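Local coordinates for protein hydrazine synthase subunit alpha (Candidatus Kuenenia stuttgartiensis, PDB 5C2V) that forms the hydrazine synthase complex with beta and gamma subunits and catalyses the condensation of hydroxylamine with ammonia to give hydrazine, at residues 24-29 and 342-347; 60-65 and 373-378. One frame throughout, in Å; residues are numbered along the deposited sequence.

Contact 1: residues 24-29 and 342-347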
ATOM      1  N   GLU D  24     -30.223   6.699  31.888  1.00 79.88           N
ATOM      2  CA  GLU D  24     -31.289   6.719  32.889  1.00 87.93           C
ATOM      3  C   GLU D  24     -32.386   5.685  32.633  1.00 75.53           C
ATOM      4  O   GLU D  24     -32.898   5.064  33.565  1.00 82.62           O
ATOM      5  CB  GLU D  24     -31.915   8.116  32.961  1.00 81.54           C
ATOM      6  CG  GLU D  24     -30.935   9.211  33.349  1.00101.40           C
ATOM      7  CD  GLU D  24     -31.428  10.605  32.998  1.00101.90           C
ATOM      8  OE1 GLU D  24     -32.381  10.724  32.200  1.00 93.21           O
ATOM      9  OE2 GLU D  24     -30.854  11.584  33.520  1.00 95.14           O
ATOM     10  N   VAL D  25     -32.751   5.513  31.366  1.00 63.08           N
ATOM     11  CA  VAL D  25     -33.910   4.704  31.005  1.00 65.93           C
ATOM     12  C   VAL D  25     -33.578   3.213  30.976  1.00 80.09           C
ATOM     13  O   VAL D  25     -34.471   2.370  30.891  1.00 90.87           O
ATOM     14  CB  VAL D  25     -34.477   5.129  29.632  1.00 75.68           C
ATOM     15  CG1 VAL D  25     -33.662   4.516  28.504  1.00 76.19           C
ATOM     16  CG2 VAL D  25     -35.947   4.743  29.511  1.00 66.92           C
ATOM     17  N   GLN D  26     -32.289   2.897  31.057  1.00 86.23           N
ATOM     18  CA  GLN D  26     -31.822   1.514  31.000  1.00 87.30           C
ATOM     19  C   GLN D  26     -32.435   0.627  32.082  1.00 87.29           C
ATOM     20  O   GLN D  26     -33.206  -0.287  31.786  1.00 80.94           O
ATOM     21  CB  GLN D  26     -30.300   1.469  31.114  1.00 84.83           C
ATOM     22  CG  GLN D  26     -29.731   0.064  31.084  1.00 80.64           C
ATOM     23  CD  GLN D  26     -28.372  -0.021  31.739  1.00 87.29           C
ATOM     24  OE1 GLN D  26     -27.374  -0.334  31.089  1.00 73.56           O
ATOM     25  NE2 GLN D  26     -28.325   0.255  33.037  1.00 90.32           N
ATOM     26  N   GLY D  27     -32.081   0.899  33.333  1.00 71.40           N
ATOM     27  CA  GLY D  27     -32.507   0.067  34.445  1.00 84.05           C
ATOM     28  C   GLY D  27     -31.505  -1.041  34.705  1.00 88.65           C
ATOM     29  O   GLY D  27     -30.599  -1.259  33.902  1.00109.70           O
ATOM     30  N   PRO D  28     -31.656  -1.747  35.836  1.00 93.67           N
ATOM     31  CA  PRO D  28     -30.755  -2.849  36.198  1.00 90.14           C
ATOM     32  C   PRO D  28     -30.836  -4.016  35.217  1.00 92.66           C
ATOM     33  O   PRO D  28     -31.891  -4.242  34.623  1.00 84.53           O
ATOM     34  CB  PRO D  28     -31.256  -3.273  37.585  1.00 92.18           C
ATOM     35  CG  PRO D  28     -32.026  -2.099  38.097  1.00 97.37           C
ATOM     36  CD  PRO D  28     -32.652  -1.481  36.888  1.00 98.44           C
ATOM     37  N   VAL D  29     -29.735  -4.744  35.051  1.00 87.14           N
ATOM     38  CA  VAL D  29     -29.720  -5.903  34.162  1.00 86.95           C
ATOM     39  C   VAL D  29     -29.516  -7.200  34.940  1.00 78.47           C
ATOM     40  O   VAL D  29     -28.416  -7.478  35.418  1.00 78.19           O
ATOM     41  CB  VAL D  29     -28.604  -5.777  33.104  1.00 83.38           C
ATOM     42  CG1 VAL D  29     -28.537  -7.031  32.243  1.00 68.77           C
ATOM     43  CG2 VAL D  29     -28.814  -4.537  32.249  1.00 79.66           C
ATOM     44  N   PRO D 342     -21.791  -2.710  23.972  1.00 62.36           N
ATOM     45  CA  PRO D 342     -21.672  -1.610  24.938  1.00 66.78           C
ATOM     46  C   PRO D 342     -22.946  -1.405  25.758  1.00 73.65           C
ATOM     47  O   PRO D 342     -24.050  -1.602  25.247  1.00 48.60           O
ATOM     48  CB  PRO D 342     -21.400  -0.384  24.054  1.00 67.59           C
ATOM     49  CG  PRO D 342     -21.028  -0.929  22.708  1.00 66.53           C
ATOM     50  CD  PRO D 342     -21.747  -2.229  22.582  1.00 60.07           C
ATOM     51  N   LEU D 343     -22.786  -1.007  27.017  1.00 73.61           N
ATOM     52  CA  LEU D 343     -23.922  -0.706  27.882  1.00 81.33           C
ATOM     53  C   LEU D 343     -23.941   0.774  28.251  1.00 80.32           C
ATOM     54  O   LEU D 343     -22.892   1.414  28.305  1.00 81.74           O
ATOM     55  CB  LEU D 343     -23.880  -1.561  29.154  1.00 79.79           C
ATOM     56  CG  LEU D 343     -24.331  -3.021  29.070  1.00 82.26           C
ATOM     57  CD1 LEU D 343     -24.240  -3.683  30.438  1.00 80.80           C
ATOM     58  CD2 LEU D 343     -25.745  -3.117  28.523  1.00 79.48           C
ATOM     59  N   PRO D 344     -25.140   1.323  28.506  1.00 83.89           N
ATOM     60  CA  PRO D 344     -25.320   2.701  28.985  1.00 72.70           C
ATOM     61  C   PRO D 344     -24.621   2.963  30.319  1.00 67.13           C
ATOM     62  O   PRO D 344     -24.452   4.116  30.712  1.00 88.16           O
ATOM     63  CB  PRO D 344     -26.838   2.822  29.131  1.00 82.19           C
ATOM     64  CG  PRO D 344     -27.378   1.860  28.136  1.00 69.43           C
ATOM     65  CD  PRO D 344     -26.429   0.697  28.157  1.00 70.00           C
ATOM     66  N   ASP D 345     -24.219   1.893  30.999  1.00 71.01           N
ATOM     67  CA  ASP D 345     -23.522   1.988  32.276  1.00 73.11           C
ATOM     68  C   ASP D 345     -22.024   2.134  32.050  1.00 87.44           C
ATOM     69  O   ASP D 345     -21.238   2.083  32.998  1.00 81.64           O
ATOM     70  CB  ASP D 345     -23.798   0.755  33.137  1.00 85.88           C
ATOM     71  CG  ASP D 345     -25.272   0.435  33.237  1.00 94.77           C
ATOM     72  OD1 ASP D 345     -26.089   1.378  33.200  1.00120.15           O
ATOM     73  OD2 ASP D 345     -25.614  -0.761  33.350  1.00 89.87           O
ATOM     74  N   ASP D 346     -21.651   2.288  30.781  1.00 90.15           N
ATOM     75  CA  ASP D 346     -20.259   2.330  30.333  1.00 85.72           C
ATOM     76  C   ASP D 346     -19.574   0.986  30.551  1.00 79.26           C
ATOM     77  O   ASP D 346     -18.354   0.916  30.698  1.00 72.40           O
ATOM     78  CB  ASP D 346     -19.477   3.444  31.037  1.00 68.69           C
ATOM     79  CG  ASP D 346     -20.027   4.822  30.731  1.00 82.93           C
ATOM     80  OD1 ASP D 346     -20.659   4.985  29.668  1.00 75.89           O
ATOM     81  OD2 ASP D 346     -19.825   5.741  31.554  1.00 80.28           O
ATOM     82  N   ARG D 347     -20.368  -0.080  30.569  1.00 82.68           N
ATOM     83  CA  ARG D 347     -19.819  -1.426  30.560  1.00 79.42           C
ATOM     84  C   ARG D 347     -19.974  -2.016  29.166  1.00 75.79           C
ATOM     85  O   ARG D 347     -20.586  -1.400  28.293  1.00 67.11           O
ATOM     86  CB  ARG D 347     -20.516  -2.309  31.598  1.00 86.16           C
ATOM     87  CG  ARG D 347     -20.410  -1.797  33.025  1.00 93.83           C
ATOM     88  CD  ARG D 347     -21.041  -2.770  34.011  1.00 94.80           C
ATOM     89  NE  ARG D 347     -22.477  -2.916  33.797  1.00 93.46           N
ATOM     90  CZ  ARG D 347     -23.247  -3.776  34.457  1.00 76.93           C
ATOM     91  NH1 ARG D 347     -22.716  -4.574  35.372  1.00 78.27           N
ATOM     92  NH2 ARG D 347     -24.545  -3.841  34.198  1.00 78.96           N
TER

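Contact 2: residues 60-65 and 373-378. With CA (calcium ion), chain B.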
ATOM      1  N   VAL D  60     -30.416 -18.575  23.660  1.00 70.75           N
ATOM      2  CA  VAL D  60     -30.716 -18.892  25.051  1.00 74.56           C
ATOM      3  C   VAL D  60     -30.773 -17.668  25.963  1.00 84.84           C
ATOM      4  O   VAL D  60     -30.154 -16.630  25.689  1.00 88.08           O
ATOM      5  CB  VAL D  60     -29.683 -19.879  25.628  1.00 74.72           C
ATOM      6  CG1 VAL D  60     -29.778 -21.223  24.922  1.00 71.75           C
ATOM      7  CG2 VAL D  60     -28.283 -19.310  25.506  1.00 79.22           C
ATOM      8  N   LEU D  61     -31.527 -17.814  27.049  1.00 83.40           N
ATOM      9  CA  LEU D  61     -31.659 -16.788  28.076  1.00 77.19           C
ATOM     10  C   LEU D  61     -30.985 -17.241  29.368  1.00 69.07           C
ATOM     11  O   LEU D  61     -31.192 -18.367  29.826  1.00 76.53           O
ATOM     12  CB  LEU D  61     -33.134 -16.468  28.333  1.00 87.75           C
ATOM     13  CG  LEU D  61     -33.463 -15.493  29.464  1.00 85.24           C
ATOM     14  CD1 LEU D  61     -32.808 -14.142  29.223  1.00 82.06           C
ATOM     15  CD2 LEU D  61     -34.970 -15.341  29.613  1.00 87.69           C
ATOM     16  N   PHE D  62     -30.185 -16.355  29.951  1.00 61.88           N
ATOM     17  CA  PHE D  62     -29.391 -16.685  31.127  1.00 65.59           C
ATOM     18  C   PHE D  62     -29.544 -15.635  32.223  1.00 71.80           C
ATOM     19  O   PHE D  62     -29.420 -14.434  31.970  1.00 80.17           O
ATOM     20  CB  PHE D  62     -27.918 -16.837  30.738  1.00 66.48           C
ATOM     21  CG  PHE D  62     -26.991 -17.018  31.906  1.00 62.53           C
ATOM     22  CD1 PHE D  62     -26.875 -18.249  32.531  1.00 68.09           C
ATOM     23  CD2 PHE D  62     -26.225 -15.961  32.369  1.00 69.02           C
ATOM     24  CE1 PHE D  62     -26.019 -18.418  33.604  1.00 61.78           C
ATOM     25  CE2 PHE D  62     -25.367 -16.125  33.440  1.00 57.63           C
ATOM     26  CZ  PHE D  62     -25.264 -17.355  34.058  1.00 59.29           C
ATOM     27  N   ASP D  63     -29.815 -16.096  33.440  1.00 68.68           N
ATOM     28  CA  ASP D  63     -29.953 -15.210  34.590  1.00 75.26           C
ATOM     29  C   ASP D  63     -28.611 -15.047  35.298  1.00 77.90           C
ATOM     30  O   ASP D  63     -27.962 -16.031  35.650  1.00 79.77           O
ATOM     31  CB  ASP D  63     -31.009 -15.751  35.558  1.00 87.78           C
ATOM     32  CG  ASP D  63     -31.296 -14.798  36.702  1.00 85.47           C
ATOM     33  OD1 ASP D  63     -30.585 -14.867  37.728  1.00 69.91           O
ATOM     34  OD2 ASP D  63     -32.234 -13.983  36.579  1.00 91.95           O
ATOM     35  N   LEU D  64     -28.203 -13.799  35.507  1.00 81.43           N
ATOM     36  CA  LEU D  64     -26.884 -13.498  36.054  1.00 74.38           C
ATOM     37  C   LEU D  64     -26.787 -13.779  37.551  1.00 69.61           C
ATOM     38  O   LEU D  64     -25.696 -13.784  38.120  1.00 83.15           O
ATOM     39  CB  LEU D  64     -26.522 -12.037  35.780  1.00 83.76           C
ATOM     40  CG  LEU D  64     -26.662 -11.565  34.332  1.00 81.78           C
ATOM     41  CD1 LEU D  64     -26.226 -10.113  34.194  1.00 77.95           C
ATOM     42  CD2 LEU D  64     -25.870 -12.459  33.392  1.00 94.06           C
ATOM     43  N   ASN D  65     -27.931 -14.014  38.185  1.00 92.23           N
ATOM     44  CA  ASN D  65     -27.976 -14.251  39.623  1.00 91.86           C
ATOM     45  C   ASN D  65     -28.238 -15.718  39.956  1.00 86.48           C
ATOM     46  O   ASN D  65     -27.406 -16.379  40.578  1.00 81.83           O
ATOM     47  CB  ASN D  65     -29.038 -13.362  40.274  1.00 89.46           C
ATOM     48  CG  ASN D  65     -28.703 -11.886  40.169  1.00 87.78           C
ATOM     49  OD1 ASN D  65     -27.949 -11.349  40.983  1.00 74.33           O
ATOM     50  ND2 ASN D  65     -29.260 -11.221  39.164  1.00 76.54           N
ATOM     51  N   LYS D 373     -15.524 -13.803  33.762  1.00 80.52           N
ATOM     52  CA  LYS D 373     -16.394 -14.674  32.978  1.00 72.33           C
ATOM     53  C   LYS D 373     -17.868 -14.503  33.336  1.00 79.21           C
ATOM     54  O   LYS D 373     -18.222 -14.367  34.507  1.00 61.42           O
ATOM     55  CB  LYS D 373     -15.986 -16.138  33.172  1.00 75.80           C
ATOM     56  CG  LYS D 373     -16.806 -17.130  32.360  1.00 70.37           C
ATOM     57  CD  LYS D 373     -16.504 -18.565  32.761  1.00 75.16           C
ATOM     58  CE  LYS D 373     -16.888 -18.827  34.209  1.00 79.33           C
ATOM     59  NZ  LYS D 373     -16.613 -20.234  34.610  1.00 81.59           N
ATOM     60  N   VAL D 374     -18.724 -14.509  32.319  1.00 75.48           N
ATOM     61  CA  VAL D 374     -20.164 -14.528  32.540  1.00 85.83           C
ATOM     62  C   VAL D 374     -20.669 -15.962  32.434  1.00 83.18           C
ATOM     63  O   VAL D 374     -21.009 -16.588  33.438  1.00 75.00           O
ATOM     64  CB  VAL D 374     -20.912 -13.636  31.530  1.00 82.98           C
ATOM     65  CG1 VAL D 374     -22.411 -13.677  31.790  1.00 85.38           C
ATOM     66  CG2 VAL D 374     -20.392 -12.207  31.596  1.00 71.14           C
ATOM     67  N   TYR D 375     -20.719 -16.477  31.210  1.00 78.55           N
ATOM     68  CA  TYR D 375     -21.035 -17.882  30.980  1.00 83.58           C
ATOM     69  C   TYR D 375     -20.170 -18.455  29.861  1.00 89.81           C
ATOM     70  O   TYR D 375     -20.187 -17.950  28.738  1.00 84.83           O
ATOM     71  CB  TYR D 375     -22.519 -18.045  30.647  1.00 85.41           C
ATOM     72  CG  TYR D 375     -22.963 -19.478  30.454  1.00 88.40           C
ATOM     73  CD1 TYR D 375     -23.218 -20.300  31.544  1.00 72.88           C
ATOM     74  CD2 TYR D 375     -23.137 -20.007  29.181  1.00 82.18           C
ATOM     75  CE1 TYR D 375     -23.627 -21.610  31.373  1.00 76.85           C
ATOM     76  CE2 TYR D 375     -23.546 -21.315  28.999  1.00 83.61           C
ATOM     77  CZ  TYR D 375     -23.790 -22.111  30.099  1.00 91.04           C
ATOM     78  OH  TYR D 375     -24.197 -23.414  29.923  1.00 91.07           O
ATOM     79  N   ASP D 376     -19.414 -19.506  30.163  1.00 89.28           N
ATOM     80  CA  ASP D 376     -18.657 -20.201  29.128  1.00 81.21           C
ATOM     81  C   ASP D 376     -18.889 -21.707  29.192  1.00 79.67           C
ATOM     82  O   ASP D 376     -18.476 -22.373  30.140  1.00 67.67           O
ATOM     83  CB  ASP D 376     -17.162 -19.892  29.250  1.00 88.27           C
ATOM     84  CG  ASP D 376     -16.347 -20.491  28.115  1.00 75.88           C
ATOM     85  OD1 ASP D 376     -15.123 -20.663  28.289  1.00 70.95           O
ATOM     86  OD2 ASP D 376     -16.929 -20.792  27.050  1.00 66.98           O
ATOM     87  N   ASP D 377     -19.543 -22.233  28.163  1.00 71.98           N
ATOM     88  CA  ASP D 377     -19.752 -23.667  28.027  1.00 79.07           C
ATOM     89  C   ASP D 377     -18.657 -24.211  27.122  1.00 86.38           C
ATOM     90  O   ASP D 377     -18.452 -23.693  26.030  1.00 67.22           O
ATOM     91  CB  ASP D 377     -21.143 -23.960  27.451  1.00 74.39           C
ATOM     92  CG  ASP D 377     -21.543 -25.424  27.575  1.00 76.00           C
ATOM     93  OD1 ASP D 377     -20.657 -26.299  27.644  1.00 88.44           O
ATOM     94  OD2 ASP D 377     -22.760 -25.701  27.596  1.00 79.86           O
ATOM     95  N   PRO D 378     -17.928 -25.236  27.586  1.00 86.30           N
ATOM     96  CA  PRO D 378     -16.889 -25.865  26.761  1.00 71.45           C
ATOM     97  C   PRO D 378     -17.436 -26.527  25.495  1.00 72.68           C
ATOM     98  O   PRO D 378     -16.672 -26.779  24.563  1.00 77.30           O
ATOM     99  CB  PRO D 378     -16.286 -26.912  27.701  1.00 78.48           C
ATOM    100  CG  PRO D 378     -16.542 -26.377  29.068  1.00 79.45           C
ATOM    101  CD  PRO D 378     -17.881 -25.705  28.982  1.00 87.85           C
TER
HETATM  102 CA    CA B 903     -18.004 -21.624  25.106  1.00 65.94          CA

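Contact 1: residues 24-29 and 342-347
The carboxylate of Asp345 is approached by the side-chain amide of Gln26 and, from a different direction, by the guanidinium of Arg347. From the first it takes a weak hydrogen bond, Gln26 NE2 to Asp345 OD1 at 2.5 Å, bent to 122° at the hydrogen and doubtful in length at 2.70 Å resolution. Within its own segment, Arg347 NH2 gives Asp345 OD2 a weak hydrogen bond of 3.4 Å that is part of a salt bridge. The amide plane is turned 83° against the carboxylate. Gln26 OE1 also lies 2.9 Å from Asp345 OD2, two acceptors at close range, so the modelled amide placement is uncertain. In Gln26, CG stands opposite the backbone N (chi1 179°), and the chain stays extended beyond CG, past the ring of Pro344. That ring lies beside the amide carbonyl, Pro344 CD being 3.2 Å from Gln26 OE1, and Leu343 CD2 is a looser apolar neighbour at 4.1 Å from the same oxygen. Asp345 owes its position to a type I turn, in which Asp346 N bonds Leu343 O at 2.9 Å, at the tip of the hairpin joining strands 336-342 and 348-353. Past helix 18-25, Gly27 is the first residue to leave helical angles; its positive phi would press a CB against the preceding carbonyl O. Lys23 adds a salt bridge to Asp346, while Trp362 touches both Leu343 and Arg347. The weak Arg347 salt bridge would be expected to favour an ionised Asp345, in a small mixed contact: one weak polar bond over proline and leucine carbons.

Contact 2: residues 60-65 and 373-378
Phe62 and Tyr375 meet ring against ring, with Phe62 CE1 4.0 Å from Tyr375 CD1. The planes are inclined at 39° and the centroids lie 5.3 Å apart, an oblique pairing in which Tyr375 CB sits over one face of the phenylalanine. Val374 CG1 fills in alongside, 4.2 Å from Phe62 CE2, and it also reaches Leu64 CD2 at 4.0 Å, so one methyl joins two side chains of the facing segment. Phe62 projects across because its CG is set opposite the backbone N (chi1 173°). Leu69 of the neighbouring strand touches both rings.

Further out, a classic beta bulge sets Val374 and Tyr375 opposite the single residue Ile360, where the chain leaves the strand 369-373. Beyond the bulge, Asp376 OD2 and Asp377 O bind a calcium ion at 2.4 and 2.3 Å; Phe358 O, Trp380 O and Asp382 OD2 complete the site. The metal ties the connection after strand 369-373 to the residue just before strand 359-364 and to strand 381-387. At the far end of strand 58-63, Asp63 OD1 accepts from Asn65 N at 2.8 Å, an Asx turn whose donor comes from above the carboxylate plane. This apolar seam joins adjacent blades of the beta-propeller: the outermost strand of one, 369-373, runs through a calcium-bound connection into 381-387, which completes the other.

In the fold
From the N terminus the chain leaves helix 18-25, gives residues 24-29 to contact 1, runs through strand 31-37 and then gives residues 60-65 to contact 2. Their partners come more than 300 residues later in the same order, 342-347 before 373-378, so the two closures cross rather than nest. Contact 1 joins the exit of the helix to the turn between strands 336-342 and 348-353; contact 2 joins strand 58-63 to the end of strand 369-373. Strand 381-387 then pairs with 31-37, closing the six-bladed ring with strands from the beginning and end of the propeller. The contact centres are 19 Å apart, yet they meet where Val29 O packs 3.6 Å from Leu64 CD1.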